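Local coordinates for protein Ton_1535 (Thermococcus onnurineus, PDB 3ZPJ) that is of unknown function but folds as an alpha-solenoid of stacked helices, interrupted by a left-handed helical turn, at residues A232-K235 against K236-G240. Sequence-based numbering, arbitrary orientation.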
ATOM      1  N   ALA A 232       1.235  -6.167 -17.066  1.00 48.85           N
ATOM      2  CA  ALA A 232       2.572  -6.600 -17.450  1.00 46.16           C
ATOM      3  C   ALA A 232       3.373  -7.025 -16.227  1.00 49.66           C
ATOM      4  O   ALA A 232       4.052  -8.047 -16.259  1.00 52.48           O
ATOM      5  CB  ALA A 232       3.297  -5.505 -18.211  1.00 40.75           C
ATOM      6  N   ILE A 233       3.286  -6.254 -15.143  1.00 36.53           N
ATOM      7  CA  ILE A 233       4.029  -6.601 -13.935  1.00 41.64           C
ATOM      8  C   ILE A 233       3.544  -7.923 -13.379  1.00 48.09           C
ATOM      9  O   ILE A 233       4.339  -8.770 -12.964  1.00 48.99           O
ATOM     10  CB  ILE A 233       3.887  -5.529 -12.844  1.00 38.36           C
ATOM     11  CG1 ILE A 233       4.459  -4.200 -13.343  1.00 40.58           C
ATOM     12  CG2 ILE A 233       4.594  -5.974 -11.588  1.00 35.12           C
ATOM     13  CD1 ILE A 233       4.061  -3.003 -12.487  1.00 49.07           C
ATOM     14  N   ILE A 234       2.228  -8.097 -13.396  1.00 46.51           N
ATOM     15  CA  ILE A 234       1.607  -9.322 -12.912  1.00 45.41           C
ATOM     16  C   ILE A 234       2.090 -10.584 -13.661  1.00 50.51           C
ATOM     17  O   ILE A 234       2.359 -11.605 -13.028  1.00 52.69           O
ATOM     18  CB  ILE A 234       0.069  -9.191 -12.898  1.00 38.13           C
ATOM     19  CG1 ILE A 234      -0.343  -8.057 -11.956  1.00 37.14           C
ATOM     20  CG2 ILE A 234      -0.576 -10.482 -12.454  1.00 36.88           C
ATOM     21  CD1 ILE A 234      -1.808  -7.722 -12.011  1.00 36.67           C
ATOM     22  N   LYS A 235       2.244 -10.500 -14.985  1.00 41.09           N
ATOM     23  CA  LYS A 235       2.780 -11.622 -15.763  1.00 56.69           C
ATOM     24  C   LYS A 235       4.234 -11.908 -15.405  1.00 60.54           C
ATOM     25  O   LYS A 235       4.666 -13.057 -15.390  1.00 61.68           O
ATOM     26  CB  LYS A 235       2.725 -11.332 -17.258  1.00 61.49           C
ATOM     27  CG  LYS A 235       1.360 -11.393 -17.879  1.00 74.17           C
ATOM     28  CD  LYS A 235       1.488 -11.239 -19.392  1.00 87.38           C
ATOM     29  CE  LYS A 235       0.129 -11.108 -20.065  1.00 96.19           C
ATOM     30  NZ  LYS A 235      -0.652  -9.916 -19.609  1.00 93.11           N
ATOM     31  N   LYS A 236       4.992 -10.854 -15.143  1.00 58.39           N
ATOM     32  CA  LYS A 236       6.391 -11.015 -14.791  1.00 64.12           C
ATOM     33  C   LYS A 236       6.528 -11.640 -13.405  1.00 64.90           C
ATOM     34  O   LYS A 236       7.286 -12.586 -13.216  1.00 73.54           O
ATOM     35  CB  LYS A 236       7.114  -9.667 -14.841  1.00 75.20           C
ATOM     36  CG  LYS A 236       8.501  -9.669 -14.200  1.00 92.26           C
ATOM     37  CD  LYS A 236       8.918  -8.259 -13.763  1.00103.30           C
ATOM     38  CE  LYS A 236      10.125  -8.272 -12.817  1.00105.80           C
ATOM     39  NZ  LYS A 236      10.464  -6.903 -12.316  1.00101.79           N
ATOM     40  N   LYS A 237       5.776 -11.126 -12.442  1.00 61.16           N
ATOM     41  CA  LYS A 237       5.991 -11.482 -11.045  1.00 64.11           C
ATOM     42  C   LYS A 237       5.155 -12.653 -10.512  1.00 68.32           C
ATOM     43  O   LYS A 237       5.357 -13.094  -9.376  1.00 73.69           O
ATOM     44  CB  LYS A 237       5.793 -10.252 -10.148  1.00 58.74           C
ATOM     45  CG  LYS A 237       6.928  -9.233 -10.238  1.00 64.41           C
ATOM     46  CD  LYS A 237       7.044  -8.398  -8.963  1.00 59.32           C
ATOM     47  CE  LYS A 237       8.059  -7.274  -9.115  1.00 58.51           C
ATOM     48  NZ  LYS A 237       9.460  -7.769  -9.231  1.00 69.22           N
ATOM     49  N   TYR A 238       4.219 -13.152 -11.312  1.00 55.92           N
ATOM     50  CA  TYR A 238       3.326 -14.218 -10.856  1.00 46.36           C
ATOM     51  C   TYR A 238       3.008 -15.193 -11.984  1.00 49.99           C
ATOM     52  O   TYR A 238       3.020 -14.815 -13.157  1.00 56.60           O
ATOM     53  CB  TYR A 238       2.008 -13.630 -10.324  1.00 48.89           C
ATOM     54  CG  TYR A 238       2.157 -12.681  -9.151  1.00 50.83           C
ATOM     55  CD1 TYR A 238       2.400 -13.158  -7.868  1.00 53.05           C
ATOM     56  CD2 TYR A 238       2.052 -11.303  -9.325  1.00 56.34           C
ATOM     57  CE1 TYR A 238       2.537 -12.288  -6.791  1.00 51.73           C
ATOM     58  CE2 TYR A 238       2.188 -10.429  -8.255  1.00 46.98           C
ATOM     59  CZ  TYR A 238       2.432 -10.931  -6.992  1.00 50.52           C
ATOM     60  OH  TYR A 238       2.566 -10.075  -5.923  1.00 61.32           O
ATOM     61  N   SER A 239       2.724 -16.446 -11.630  1.00 46.23           N
ATOM     62  CA  SER A 239       2.187 -17.404 -12.600  1.00 54.36           C
ATOM     63  C   SER A 239       1.099 -18.294 -11.979  1.00 57.11           C
ATOM     64  O   SER A 239       0.812 -18.201 -10.775  1.00 51.11           O
ATOM     65  CB  SER A 239       3.298 -18.257 -13.210  1.00 58.37           C
ATOM     66  OG  SER A 239       4.012 -18.943 -12.202  1.00 65.32           O
ATOM     67  N   GLY A 240       0.496 -19.146 -12.810  1.00 55.88           N
ATOM     68  CA  GLY A 240      -0.590 -20.015 -12.382  1.00 52.90           C
ATOM     69  C   GLY A 240      -1.731 -19.332 -11.632  1.00 59.18           C
ATOM     70  O   GLY A 240      -2.321 -18.355 -12.105  1.00 57.64           O
TER
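Ile234 meets Tyr238 one turn further on, where helix 227-237 ends. Ile234 CG2 lies 4.2 Å from Tyr238 CD2, and the two side chains cross at a slant. With CG1 of Ile234 beside the backbone N (chi1 -61°), CG2 stands anti to it and is the branch reaching the ring. The tyrosine ring also brings its edge to the main chain, with Tyr238 CD2 3.7 Å from Ile234 O and the oxygen near the ring plane. The same oxygen takes a weak hydrogen bond from Tyr238 N at 3.0 Å. Its N-H...O angle is only 126°, consistent with the psi of Lys237 having opened towards zero and turned the next N-H off line. Tyr238 itself is extended. The turn before it is held more firmly. Lys237 N donates to Ile233 O at 2.8 Å, with a C=O...N angle of 166°. Lys236 N donates to Ala232 O at 3.2 Å. Ile233 CG2 comes within 4.2 Å of Lys237 CG.

The tight side faces the protein. Ile234 is buried against Val213, Ile218 and Val250, and Tyr238 rests on Val213 and Leu215. The other side is loose and open to solvent. There the Lys236 chain runs extended away from the helix. Lys237 is exposed yet still brushes Leu215 and Gln217. The arrangement is a helix C-terminus, with regular i+4 bonding that weakens at the last turn before the short link to helix 240-256 in the alpha-solenoid.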